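Local structure of putative hyaluronoglucosaminidase (Clostridium perfringens, 6PWI) at residues A[93-98]-A[133-138]; A[181-186]-A[422-427]; A[189-194]-A[427-432]. The protein probably hydrolyses N-acetylhexosaminide linkages as a family 84 glycoside hydrolase; this chain holds the catalytic barrel with flanking domains of a longer, probably cell-wall-anchored protein. All coordinates share one frame; numbering follows the deposited sequence.

How the contacts relate
Contact 1 comes first along the chain and closes before the others open. It joins two parallel strands of the mixed sheet in the region related to domain 2 of family 20 hydrolases. Its centre lies about 39 Å from that of contact 2 and 40 Å from that of contact 3. Contact 2 closes the eight-stranded barrel, pairing strand 179-184 with strand 418-423. Contact 3, centred 10 Å away, joins the loops that follow those same strands toward helices 193-204 and 433-444. The segments of contacts 2 and 3 alternate along the chain and share Gln-427. Probable hydrogen bonds from Trp-191 to Met-426 O and Glu-184 OE2 extend the join into these loops.

Contact 1 of 3, residues A[93-98]-A[133-138]; sequences KTNFLI and KGNVIA
Asn-135, the third residue of the type II' turn from Lys-133 to Val-136, meets Lys-93 and Asn-95 with both its side chain and its backbone. Its CG stands between the backbone N and the carbonyl carbon (chi1 60°), which turns ND2 to Lys-93 O at 3.3 Å, nearly in line with that C=O. Asn-135 O takes Asn-95 N at 2.8 Å and a weak second bond from Asn-95 ND2. The two amides lie side by side with their planes 89° apart, and that of Asn-95 is held mainly by Lys-90 O and Asn-57. Val-136 lays CG1 obliquely against Leu-97 CD1, 4.1 Å away. Ile-137 then bonds on both sides of Phe-96, its N giving to Asn-95 O at 2.7 Å and its O receiving Leu-97 N at 2.9 Å, the usual parallel pattern. Its side chain runs alongside Phe-96, with CD1 3.7 Å from Phe-96 CE1 and CG2 beside Phe-96 CD1. At Ala-138 the CA-H points to Leu-97 O, 3.3 Å from CA. Strand 94-100 thus runs between strand 136-141 and strand 55-60, parallel to both. On one face of the sheet Leu-97, Val-136 and Ala-138 pack on helix 106-114; on the other, Phe-96 and Ile-137 pack on helix 144-158.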
ATOM      1  N   LYS A  93      36.056  -0.901 -17.057  1.00 59.49           N
ATOM      2  CA  LYS A  93      35.233  -1.339 -15.935  1.00 55.43           C
ATOM      3  C   LYS A  93      33.750  -1.340 -16.313  1.00 52.94           C
ATOM      4  O   LYS A  93      33.381  -0.913 -17.405  1.00 51.16           O
ATOM      5  CB  LYS A  93      35.422  -0.412 -14.728  1.00 55.40           C
ATOM      6  CG  LYS A  93      36.768  -0.473 -14.018  1.00 55.11           C
ATOM      7  CD  LYS A  93      36.878   0.593 -12.942  1.00 57.21           C
ATOM      8  CE  LYS A  93      38.204   0.617 -12.216  1.00 57.97           C
ATOM      9  NZ  LYS A  93      38.425  -0.627 -11.442  1.00 58.46           N
ATOM     10  N   THR A  94      32.912  -1.831 -15.385  1.00 50.24           N
ATOM     11  CA  THR A  94      31.470  -1.623 -15.413  1.00 47.66           C
ATOM     12  C   THR A  94      31.166  -0.206 -14.924  1.00 44.19           C
ATOM     13  O   THR A  94      31.756   0.253 -13.948  1.00 42.72           O
ATOM     14  CB  THR A  94      30.731  -2.631 -14.519  1.00 48.96           C
ATOM     15  OG1 THR A  94      31.104  -3.970 -14.850  1.00 49.35           O
ATOM     16  CG2 THR A  94      29.225  -2.508 -14.604  1.00 47.96           C
ATOM     17  N   ASN A  95      30.226   0.467 -15.598  1.00 41.64           N
ATOM     18  CA  ASN A  95      29.901   1.862 -15.341  1.00 39.56           C
ATOM     19  C   ASN A  95      28.441   2.006 -14.903  1.00 37.77           C
ATOM     20  O   ASN A  95      27.534   1.468 -15.541  1.00 38.16           O
ATOM     21  CB  ASN A  95      30.182   2.730 -16.574  1.00 40.54           C
ATOM     22  CG  ASN A  95      31.656   2.892 -16.891  1.00 41.71           C
ATOM     23  OD1 ASN A  95      32.310   3.804 -16.386  1.00 40.49           O
ATOM     24  ND2 ASN A  95      32.184   2.029 -17.744  1.00 41.06           N
ATOM     25  N   PHE A  96      28.224   2.759 -13.814  1.00 35.03           N
ATOM     26  CA  PHE A  96      26.901   3.208 -13.401  1.00 32.71           C
ATOM     27  C   PHE A  96      26.834   4.726 -13.507  1.00 31.15           C
ATOM     28  O   PHE A  96      27.536   5.416 -12.777  1.00 32.07           O
ATOM     29  CB  PHE A  96      26.607   2.779 -11.962  1.00 32.92           C
ATOM     30  CG  PHE A  96      26.515   1.286 -11.777  1.00 34.43           C
ATOM     31  CD1 PHE A  96      25.285   0.647 -11.778  1.00 34.04           C
ATOM     32  CD2 PHE A  96      27.658   0.511 -11.643  1.00 35.10           C
ATOM     33  CE1 PHE A  96      25.199  -0.728 -11.628  1.00 34.65           C
ATOM     34  CE2 PHE A  96      27.572  -0.866 -11.497  1.00 35.09           C
ATOM     35  CZ  PHE A  96      26.341  -1.483 -11.485  1.00 34.74           C
ATOM     36  N   LEU A  97      26.011   5.240 -14.431  1.00 30.47           N
ATOM     37  CA  LEU A  97      25.844   6.681 -14.553  1.00 31.46           C
ATOM     38  C   LEU A  97      24.426   7.061 -14.130  1.00 32.11           C
ATOM     39  O   LEU A  97      23.453   6.507 -14.644  1.00 34.00           O
ATOM     40  CB  LEU A  97      26.120   7.153 -15.990  1.00 31.75           C
ATOM     41  CG  LEU A  97      27.249   6.484 -16.781  1.00 31.92           C
ATOM     42  CD1 LEU A  97      27.498   7.234 -18.081  1.00 30.46           C
ATOM     43  CD2 LEU A  97      28.539   6.386 -15.983  1.00 31.46           C
ATOM     44  N   ILE A  98      24.319   8.008 -13.188  1.00 30.11           N
ATOM     45  CA  ILE A  98      23.025   8.512 -12.759  1.00 28.93           C
ATOM     46  C   ILE A  98      22.941   9.999 -13.091  1.00 29.58           C
ATOM     47  O   ILE A  98      23.809  10.777 -12.692  1.00 30.41           O
ATOM     48  CB  ILE A  98      22.773   8.238 -11.262  1.00 27.68           C
ATOM     49  CG1 ILE A  98      23.061   6.782 -10.874  1.00 28.26           C
ATOM     50  CG2 ILE A  98      21.365   8.663 -10.869  1.00 27.02           C
ATOM     51  CD1 ILE A  98      22.192   5.751 -11.569  1.00 26.67           C
ATOM     52  N   LYS A 133      23.489  -1.355 -21.551  1.00 39.17           N
ATOM     53  CA  LYS A 133      24.127  -1.471 -22.855  1.00 40.09           C
ATOM     54  C   LYS A 133      25.643  -1.522 -22.677  1.00 41.91           C
ATOM     55  O   LYS A 133      26.260  -0.554 -22.218  1.00 40.42           O
ATOM     56  CB  LYS A 133      23.711  -0.301 -23.751  1.00 41.28           C
ATOM     57  CG  LYS A 133      23.904  -0.524 -25.244  1.00 45.88           C
ATOM     58  CD  LYS A 133      23.510   0.681 -26.068  1.00 48.95           C
ATOM     59  CE  LYS A 133      23.736   0.491 -27.553  1.00 51.99           C
ATOM     60  NZ  LYS A 133      23.438   1.735 -28.300  1.00 55.96           N
ATOM     61  N   GLY A 134      26.226  -2.667 -23.055  1.00 41.62           N
ATOM     62  CA  GLY A 134      27.651  -2.913 -22.915  1.00 43.03           C
ATOM     63  C   GLY A 134      28.097  -2.786 -21.462  1.00 46.23           C
ATOM     64  O   GLY A 134      27.531  -3.416 -20.571  1.00 49.91           O
ATOM     65  N   ASN A 135      29.100  -1.936 -21.230  1.00 46.06           N
ATOM     66  CA  ASN A 135      29.646  -1.742 -19.897  1.00 44.03           C
ATOM     67  C   ASN A 135      29.011  -0.514 -19.241  1.00 41.89           C
ATOM     68  O   ASN A 135      29.520  -0.034 -18.229  1.00 41.25           O
ATOM     69  CB  ASN A 135      31.170  -1.615 -19.948  1.00 46.60           C
ATOM     70  CG  ASN A 135      31.625  -0.444 -20.797  1.00 48.64           C
ATOM     71  OD1 ASN A 135      30.933  -0.036 -21.732  1.00 49.06           O
ATOM     72  ND2 ASN A 135      32.781   0.110 -20.475  1.00 48.02           N
ATOM     73  N   VAL A 136      27.908  -0.009 -19.816  1.00 39.05           N
ATOM     74  CA  VAL A 136      27.220   1.150 -19.262  1.00 37.23           C
ATOM     75  C   VAL A 136      25.852   0.742 -18.712  1.00 34.84           C
ATOM     76  O   VAL A 136      25.001   0.241 -19.450  1.00 34.07           O
ATOM     77  CB  VAL A 136      27.075   2.290 -20.290  1.00 37.91           C
ATOM     78  CG1 VAL A 136      26.568   3.566 -19.630  1.00 37.42           C
ATOM     79  CG2 VAL A 136      28.368   2.557 -21.046  1.00 38.43           C
ATOM     80  N   ILE A 137      25.651   0.977 -17.410  1.00 31.24           N
ATOM     81  CA  ILE A 137      24.321   0.927 -16.821  1.00 30.57           C
ATOM     82  C   ILE A 137      23.939   2.349 -16.422  1.00 29.22           C
ATOM     83  O   ILE A 137      24.553   2.930 -15.529  1.00 29.36           O
ATOM     84  CB  ILE A 137      24.260  -0.055 -15.632  1.00 30.13           C
ATOM     85  CG1 ILE A 137      24.617  -1.479 -16.062  1.00 31.34           C
ATOM     86  CG2 ILE A 137      22.904  -0.006 -14.946  1.00 28.75           C
ATOM     87  CD1 ILE A 137      24.865  -2.423 -14.906  1.00 33.11           C
ATOM     88  N   ALA A 138      22.930   2.903 -17.102  1.00 27.15           N
ATOM     89  CA  ALA A 138      22.617   4.315 -16.954  1.00 27.34           C
ATOM     90  C   ALA A 138      21.164   4.524 -16.521  1.00 26.80           C
ATOM     91  O   ALA A 138      20.279   3.732 -16.849  1.00 28.03           O
ATOM     92  CB  ALA A 138      22.933   5.050 -18.240  1.00 26.49           C
TER

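Contact 2 of 3, residues A[181-186]-A[422-427]; sequences GFIEGY and VTNPMQ
Thr-423 bonds to both neighbours of Phe-182: Thr-423 N gives to Gly-181 O at 2.9 Å, and Thr-423 O takes Ile-183 N at 3.0 Å. Beyond the strands a side chain takes over. The CG of Asn-424 is anti to its backbone N (chi1 -180°), sending the amide across to Gly-185, whose N approaches OD1 at 3.1 Å from above the carbonyl plane; ND2 is held by Asn-392. The two backbone bonds join the first and last strands of a (beta/alpha)8 barrel, 179-184 and 418-423, and so close the cylinder, and the asparagine extends the join past their ends. The segments run on past the C-terminal ends of the strands, where such barrels carry their active sites, and Gly-185 lies about 11 Å from the side chain of Asp-299, the predicted proton donor. Apolar contacts divide by face. Ile-183 CG2 meets Val-422 CG2 at 4.0 Å beside Ile-212 of the next strand, whereas Phe-182 CB touches Thr-423 CG2 at 3.8 Å and both residues reach helix 433-444. The Tyr-186 ring supplies the aromatic part. Asn-424 OD1 lies at its edge, the amide only 18° from the ring plane, while Met-426 C and Gln-427 N lie over one face, offset toward the rim. Gln-427 CB is 3.6 Å from Tyr-186 CE1, and the phenol OH bonds to Ile-189 O.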
ATOM      1  N   GLY A 181       0.713   6.095  -2.233  1.00 22.98           N
ATOM      2  CA  GLY A 181       1.148   5.708  -0.906  1.00 22.26           C
ATOM      3  C   GLY A 181       0.000   5.310   0.012  1.00 22.70           C
ATOM      4  O   GLY A 181      -1.014   4.768  -0.423  1.00 22.58           O
ATOM      5  N   PHE A 182       0.198   5.594   1.300  1.00 22.11           N
ATOM      6  CA  PHE A 182      -0.681   5.120   2.349  1.00 20.95           C
ATOM      7  C   PHE A 182      -0.801   6.209   3.408  1.00 20.82           C
ATOM      8  O   PHE A 182       0.121   6.996   3.611  1.00 20.34           O
ATOM      9  CB  PHE A 182      -0.135   3.814   2.937  1.00 21.02           C
ATOM     10  CG  PHE A 182       1.298   3.863   3.412  1.00 21.66           C
ATOM     11  CD1 PHE A 182       1.597   4.041   4.759  1.00 21.46           C
ATOM     12  CD2 PHE A 182       2.356   3.720   2.518  1.00 21.88           C
ATOM     13  CE1 PHE A 182       2.916   4.074   5.198  1.00 21.55           C
ATOM     14  CE2 PHE A 182       3.675   3.763   2.957  1.00 21.37           C
ATOM     15  CZ  PHE A 182       3.953   3.941   4.296  1.00 21.06           C
ATOM     16  N   ILE A 183      -1.958   6.226   4.073  1.00 21.14           N
ATOM     17  CA  ILE A 183      -2.280   7.184   5.115  1.00 21.13           C
ATOM     18  C   ILE A 183      -2.665   6.411   6.370  1.00 22.22           C
ATOM     19  O   ILE A 183      -3.511   5.518   6.313  1.00 24.60           O
ATOM     20  CB  ILE A 183      -3.429   8.109   4.666  1.00 20.09           C
ATOM     21  CG1 ILE A 183      -3.807   9.103   5.768  1.00 19.58           C
ATOM     22  CG2 ILE A 183      -4.629   7.294   4.199  1.00 18.94           C
ATOM     23  CD1 ILE A 183      -4.696  10.228   5.304  1.00 19.14           C
ATOM     24  N   GLU A 184      -2.055   6.784   7.497  1.00 22.05           N
ATOM     25  CA  GLU A 184      -2.478   6.270   8.787  1.00 22.20           C
ATOM     26  C   GLU A 184      -3.693   7.077   9.244  1.00 22.38           C
ATOM     27  O   GLU A 184      -3.547   8.065   9.955  1.00 22.96           O
ATOM     28  CB  GLU A 184      -1.312   6.349   9.778  1.00 22.26           C
ATOM     29  CG  GLU A 184      -1.580   5.635  11.088  1.00 23.25           C
ATOM     30  CD  GLU A 184      -0.445   5.587  12.101  1.00 24.31           C
ATOM     31  OE1 GLU A 184       0.735   5.809  11.712  1.00 23.27           O
ATOM     32  OE2 GLU A 184      -0.747   5.320  13.290  1.00 25.37           O
ATOM     33  N   GLY A 185      -4.890   6.663   8.823  1.00 22.31           N
ATOM     34  CA  GLY A 185      -6.076   7.478   9.045  1.00 22.83           C
ATOM     35  C   GLY A 185      -7.311   6.682   9.467  1.00 24.08           C
ATOM     36  O   GLY A 185      -8.436   7.083   9.169  1.00 25.13           O
ATOM     37  N   TYR A 186      -7.098   5.573  10.185  1.00 23.71           N
ATOM     38  CA  TYR A 186      -8.180   4.725  10.659  1.00 24.83           C
ATOM     39  C   TYR A 186      -8.444   5.010  12.139  1.00 25.64           C
ATOM     40  O   TYR A 186      -7.658   5.698  12.773  1.00 27.51           O
ATOM     41  CB  TYR A 186      -7.775   3.262  10.493  1.00 23.39           C
ATOM     42  CG  TYR A 186      -6.473   2.922  11.173  1.00 22.98           C
ATOM     43  CD1 TYR A 186      -6.423   2.649  12.533  1.00 22.22           C
ATOM     44  CD2 TYR A 186      -5.283   2.903  10.459  1.00 22.52           C
ATOM     45  CE1 TYR A 186      -5.224   2.343  13.161  1.00 21.79           C
ATOM     46  CE2 TYR A 186      -4.079   2.601  11.074  1.00 22.00           C
ATOM     47  CZ  TYR A 186      -4.050   2.321  12.428  1.00 21.55           C
ATOM     48  OH  TYR A 186      -2.865   2.031  13.033  1.00 21.55           O
ATOM     49  N   VAL A 422      -4.083   6.958  -2.238  1.00 18.91           N
ATOM     50  CA  VAL A 422      -3.476   6.429  -1.026  1.00 18.05           C
ATOM     51  C   VAL A 422      -4.420   5.403  -0.408  1.00 17.75           C
ATOM     52  O   VAL A 422      -5.634   5.551  -0.493  1.00 18.53           O
ATOM     53  CB  VAL A 422      -3.091   7.530  -0.020  1.00 17.51           C
ATOM     54  CG1 VAL A 422      -1.959   8.400  -0.538  1.00 17.28           C
ATOM     55  CG2 VAL A 422      -4.275   8.376   0.416  1.00 16.82           C
ATOM     56  N   THR A 423      -3.842   4.362   0.198  1.00 17.56           N
ATOM     57  CA  THR A 423      -4.597   3.346   0.914  1.00 18.04           C
ATOM     58  C   THR A 423      -4.629   3.667   2.408  1.00 18.37           C
ATOM     59  O   THR A 423      -3.609   3.970   3.015  1.00 18.40           O
ATOM     60  CB  THR A 423      -4.033   1.941   0.658  1.00 17.90           C
ATOM     61  OG1 THR A 423      -4.594   1.074   1.641  1.00 19.49           O
ATOM     62  CG2 THR A 423      -2.529   1.848   0.777  1.00 17.32           C
ATOM     63  N   ASN A 424      -5.821   3.595   2.999  1.00 19.68           N
ATOM     64  CA  ASN A 424      -5.985   3.711   4.440  1.00 20.65           C
ATOM     65  C   ASN A 424      -5.992   2.293   5.012  1.00 21.52           C
ATOM     66  O   ASN A 424      -6.993   1.591   4.905  1.00 22.23           O
ATOM     67  CB  ASN A 424      -7.254   4.508   4.760  1.00 20.52           C
ATOM     68  CG  ASN A 424      -7.516   4.689   6.239  1.00 20.67           C
ATOM     69  OD1 ASN A 424      -6.581   4.726   7.031  1.00 21.83           O
ATOM     70  ND2 ASN A 424      -8.778   4.817   6.621  1.00 20.15           N
ATOM     71  N   PRO A 425      -4.864   1.781   5.559  1.00 22.06           N
ATOM     72  CA  PRO A 425      -4.742   0.360   5.885  1.00 23.01           C
ATOM     73  C   PRO A 425      -5.237  -0.002   7.283  1.00 24.24           C
ATOM     74  O   PRO A 425      -5.864   0.823   7.948  1.00 24.51           O
ATOM     75  CB  PRO A 425      -3.233   0.102   5.744  1.00 22.45           C
ATOM     76  CG  PRO A 425      -2.641   1.432   5.295  1.00 22.77           C
ATOM     77  CD  PRO A 425      -3.604   2.493   5.789  1.00 22.40           C
ATOM     78  N   MET A 426      -4.946  -1.247   7.696  1.00 24.62           N
ATOM     79  CA  MET A 426      -5.398  -1.825   8.955  1.00 25.46           C
ATOM     80  C   MET A 426      -4.502  -1.352  10.094  1.00 26.07           C
ATOM     81  O   MET A 426      -3.393  -0.884   9.862  1.00 26.95           O
ATOM     82  CB  MET A 426      -5.303  -3.351   8.909  1.00 24.78           C
ATOM     83  CG  MET A 426      -6.103  -3.993   7.806  1.00 24.19           C
ATOM     84  SD  MET A 426      -5.778  -5.775   7.771  1.00 25.25           S
ATOM     85  CE  MET A 426      -4.456  -5.832   6.559  1.00 24.58           C
ATOM     86  N   GLN A 427      -4.964  -1.534  11.332  1.00 26.99           N
ATOM     87  CA  GLN A 427      -4.098  -1.288  12.474  1.00 27.99           C
ATOM     88  C   GLN A 427      -2.981  -2.333  12.510  1.00 27.65           C
ATOM     89  O   GLN A 427      -1.993  -2.164  13.222  1.00 27.42           O
ATOM     90  CB  GLN A 427      -4.908  -1.232  13.768  1.00 29.24           C
ATOM     91  CG  GLN A 427      -5.420  -2.586  14.225  1.00 30.29           C
ATOM     92  CD  GLN A 427      -6.047  -2.525  15.595  1.00 32.12           C
ATOM     93  OE1 GLN A 427      -6.502  -1.474  16.054  1.00 31.96           O
ATOM     94  NE2 GLN A 427      -6.076  -3.668  16.260  1.00 33.46           N
TER

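Contact 3 of 3, residues A[189-194]-A[427-432]; sequences IPWSNE and QEAQAS
Gln-427 reaches Ile-189 because its CG sits between the backbone N and the carbonyl carbon (chi1 72°) and the chain beyond is extended; in Trp-191, CG anti to the carbonyl carbon (chi1 -62°) swings the indole toward Gln-427 O and Ala-429. At the far end of the glutamine, OE1 receives Ile-189 N at 3.1 Å in an almost straight bond, 172° at the hydrogen, although the donor comes from above the amide plane. The same amide turns NE2 to Pro-598 O and, weakly, to Glu-428 OE2.

Ala-429 places CB over one face of the indole, 3.8 Å from the centroid of the five-membered ring of Trp-191 and close to its normal, a CH-pi contact. At the ring edge, Gln-427 O lies 3.4 Å from Trp-191 CD1. The indole NE1 goes to Met-426 O, one residue earlier in the chain, so one loop meets both the edge and a face of the ring. A water sits near the ring plane, 2.9 Å from Pro-190 O and 2.9 Å from Gln-427 O, bridging the loops, though other acceptors compete for its protons.

Residues 429-432 coil helically ahead of helix 433-444, and Ser-432 OG gives to Glu-428 O at 2.9 Å while accepting Met-426 N. The loop after the last barrel strand is thus tied to the loop after the first by side chains of each bonding to the other's backbone, with a water between two carbonyls, and the N-H bond at its edge and the methyl over its face would together limit the indole's rotation.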
ATOM      1  N   ILE A 189      -5.631   1.267  17.107  1.00 24.39           N
ATOM      2  CA  ILE A 189      -4.336   1.374  17.751  1.00 23.40           C
ATOM      3  C   ILE A 189      -3.343   1.902  16.717  1.00 24.69           C
ATOM      4  O   ILE A 189      -3.232   1.354  15.619  1.00 25.46           O
ATOM      5  CB  ILE A 189      -3.910   0.010  18.327  1.00 22.12           C
ATOM      6  CG1 ILE A 189      -4.916  -0.499  19.366  1.00 21.54           C
ATOM      7  CG2 ILE A 189      -2.494   0.076  18.873  1.00 20.74           C
ATOM      8  CD1 ILE A 189      -4.638  -1.894  19.866  1.00 20.66           C
ATOM      9  N   PRO A 190      -2.599   2.988  17.028  1.00 24.52           N
ATOM     10  CA  PRO A 190      -1.657   3.560  16.066  1.00 23.81           C
ATOM     11  C   PRO A 190      -0.522   2.579  15.786  1.00 23.71           C
ATOM     12  O   PRO A 190      -0.211   1.721  16.611  1.00 23.65           O
ATOM     13  CB  PRO A 190      -1.151   4.831  16.768  1.00 23.62           C
ATOM     14  CG  PRO A 190      -1.381   4.575  18.244  1.00 23.05           C
ATOM     15  CD  PRO A 190      -2.618   3.706  18.314  1.00 23.72           C
ATOM     16  N   TRP A 191       0.079   2.694  14.601  1.00 23.17           N
ATOM     17  CA  TRP A 191       1.253   1.897  14.308  1.00 23.43           C
ATOM     18  C   TRP A 191       2.394   2.323  15.226  1.00 24.34           C
ATOM     19  O   TRP A 191       2.499   3.494  15.598  1.00 24.21           O
ATOM     20  CB  TRP A 191       1.652   2.053  12.839  1.00 24.05           C
ATOM     21  CG  TRP A 191       0.624   1.582  11.856  1.00 24.27           C
ATOM     22  CD1 TRP A 191      -0.290   0.580  12.016  1.00 23.75           C
ATOM     23  CD2 TRP A 191       0.448   2.070  10.519  1.00 24.20           C
ATOM     24  NE1 TRP A 191      -1.041   0.433  10.884  1.00 23.25           N
ATOM     25  CE2 TRP A 191      -0.612   1.332   9.948  1.00 24.66           C
ATOM     26  CE3 TRP A 191       1.070   3.067   9.762  1.00 24.43           C
ATOM     27  CZ2 TRP A 191      -1.060   1.563   8.648  1.00 25.37           C
ATOM     28  CZ3 TRP A 191       0.622   3.304   8.484  1.00 25.35           C
ATOM     29  CH2 TRP A 191      -0.425   2.558   7.936  1.00 26.37           C
ATOM     30  N   SER A 192       3.249   1.360  15.581  1.00 24.83           N
ATOM     31  CA  SER A 192       4.497   1.678  16.252  1.00 25.94           C
ATOM     32  C   SER A 192       5.433   2.407  15.282  1.00 26.78           C
ATOM     33  O   SER A 192       5.295   2.301  14.062  1.00 27.94           O
ATOM     34  CB  SER A 192       5.124   0.429  16.779  1.00 24.81           C
ATOM     35  OG  SER A 192       5.655  -0.326  15.703  1.00 26.21           O
ATOM     36  N   ASN A 193       6.400   3.143  15.835  1.00 26.14           N
ATOM     37  CA  ASN A 193       7.404   3.818  15.028  1.00 26.52           C
ATOM     38  C   ASN A 193       8.207   2.802  14.213  1.00 27.07           C
ATOM     39  O   ASN A 193       8.504   3.050  13.050  1.00 28.53           O
ATOM     40  CB  ASN A 193       8.273   4.759  15.866  1.00 25.83           C
ATOM     41  CG  ASN A 193       7.495   5.929  16.432  1.00 25.86           C
ATOM     42  OD1 ASN A 193       6.408   6.251  15.957  1.00 25.59           O
ATOM     43  ND2 ASN A 193       8.045   6.574  17.449  1.00 26.45           N
ATOM     44  N   GLU A 194       8.547   1.658  14.816  1.00 27.55           N
ATOM     45  CA  GLU A 194       9.219   0.583  14.103  1.00 29.04           C
ATOM     46  C   GLU A 194       8.460   0.257  12.809  1.00 28.98           C
ATOM     47  O   GLU A 194       9.077   0.141  11.747  1.00 27.75           O
ATOM     48  CB  GLU A 194       9.364  -0.638  15.018  1.00 31.12           C
ATOM     49  CG  GLU A 194      10.370  -1.680  14.533  1.00 34.43           C
ATOM     50  CD  GLU A 194      10.598  -2.884  15.447  1.00 37.31           C
ATOM     51  OE1 GLU A 194       9.833  -3.049  16.428  1.00 37.45           O
ATOM     52  OE2 GLU A 194      11.548  -3.666  15.183  1.00 37.86           O
ATOM     53  N   GLN A 427      -4.964  -1.534  11.332  1.00 26.99           N
ATOM     54  CA  GLN A 427      -4.098  -1.288  12.474  1.00 27.99           C
ATOM     55  C   GLN A 427      -2.981  -2.333  12.510  1.00 27.65           C
ATOM     56  O   GLN A 427      -1.993  -2.164  13.222  1.00 27.42           O
ATOM     57  CB  GLN A 427      -4.908  -1.232  13.768  1.00 29.24           C
ATOM     58  CG  GLN A 427      -5.420  -2.586  14.225  1.00 30.29           C
ATOM     59  CD  GLN A 427      -6.047  -2.525  15.595  1.00 32.12           C
ATOM     60  OE1 GLN A 427      -6.502  -1.474  16.054  1.00 31.96           O
ATOM     61  NE2 GLN A 427      -6.076  -3.668  16.260  1.00 33.46           N
ATOM     62  N   GLU A 428      -3.143  -3.405  11.724  1.00 27.99           N
ATOM     63  CA  GLU A 428      -2.120  -4.431  11.574  1.00 27.81           C
ATOM     64  C   GLU A 428      -1.197  -4.029  10.427  1.00 28.12           C
ATOM     65  O   GLU A 428      -1.528  -4.223   9.252  1.00 28.62           O
ATOM     66  CB  GLU A 428      -2.744  -5.808  11.334  1.00 26.43           C
ATOM     67  CG  GLU A 428      -3.444  -6.379  12.550  1.00 26.69           C
ATOM     68  CD  GLU A 428      -4.818  -5.792  12.830  1.00 28.04           C
ATOM     69  OE1 GLU A 428      -5.380  -5.141  11.927  1.00 28.26           O
ATOM     70  OE2 GLU A 428      -5.323  -5.980  13.957  1.00 29.71           O
ATOM     71  N   ALA A 429      -0.034  -3.477  10.790  1.00 26.66           N
ATOM     72  CA  ALA A 429       0.822  -2.798   9.832  1.00 25.86           C
ATOM     73  C   ALA A 429       1.407  -3.777   8.813  1.00 24.98           C
ATOM     74  O   ALA A 429       1.294  -3.550   7.610  1.00 25.56           O
ATOM     75  CB  ALA A 429       1.882  -2.003  10.549  1.00 26.30           C
ATOM     76  N   GLN A 430       2.014  -4.866   9.297  1.00 23.89           N
ATOM     77  CA  GLN A 430       2.679  -5.836   8.436  1.00 23.60           C
ATOM     78  C   GLN A 430       1.691  -6.465   7.452  1.00 23.50           C
ATOM     79  O   GLN A 430       1.986  -6.561   6.265  1.00 24.29           O
ATOM     80  CB  GLN A 430       3.409  -6.885   9.276  1.00 23.63           C
ATOM     81  CG  GLN A 430       4.547  -6.313  10.110  1.00 24.21           C
ATOM     82  CD  GLN A 430       5.723  -5.899   9.259  1.00 25.51           C
ATOM     83  OE1 GLN A 430       6.151  -6.619   8.362  1.00 26.58           O
ATOM     84  NE2 GLN A 430       6.260  -4.725   9.538  1.00 26.23           N
ATOM     85  N   ALA A 431       0.508  -6.864   7.943  1.00 22.91           N
ATOM     86  CA  ALA A 431      -0.550  -7.439   7.124  1.00 21.42           C
ATOM     87  C   ALA A 431      -0.976  -6.475   6.017  1.00 21.54           C
ATOM     88  O   ALA A 431      -1.439  -6.907   4.962  1.00 22.72           O
ATOM     89  CB  ALA A 431      -1.716  -7.821   7.996  1.00 20.66           C
ATOM     90  N   SER A 432      -0.811  -5.172   6.260  1.00 20.38           N
ATOM     91  CA  SER A 432      -1.212  -4.149   5.309  1.00 20.16           C
ATOM     92  C   SER A 432      -0.304  -4.132   4.080  1.00 19.96           C
ATOM     93  O   SER A 432      -0.639  -3.506   3.073  1.00 19.43           O
ATOM     94  CB  SER A 432      -1.255  -2.799   5.966  1.00 20.03           C
ATOM     95  OG  SER A 432      -2.308  -2.748   6.911  1.00 21.45           O
TER
HETATM   96  O   HOH W   1      -0.938  -0.808  15.515  1.00 25.31           O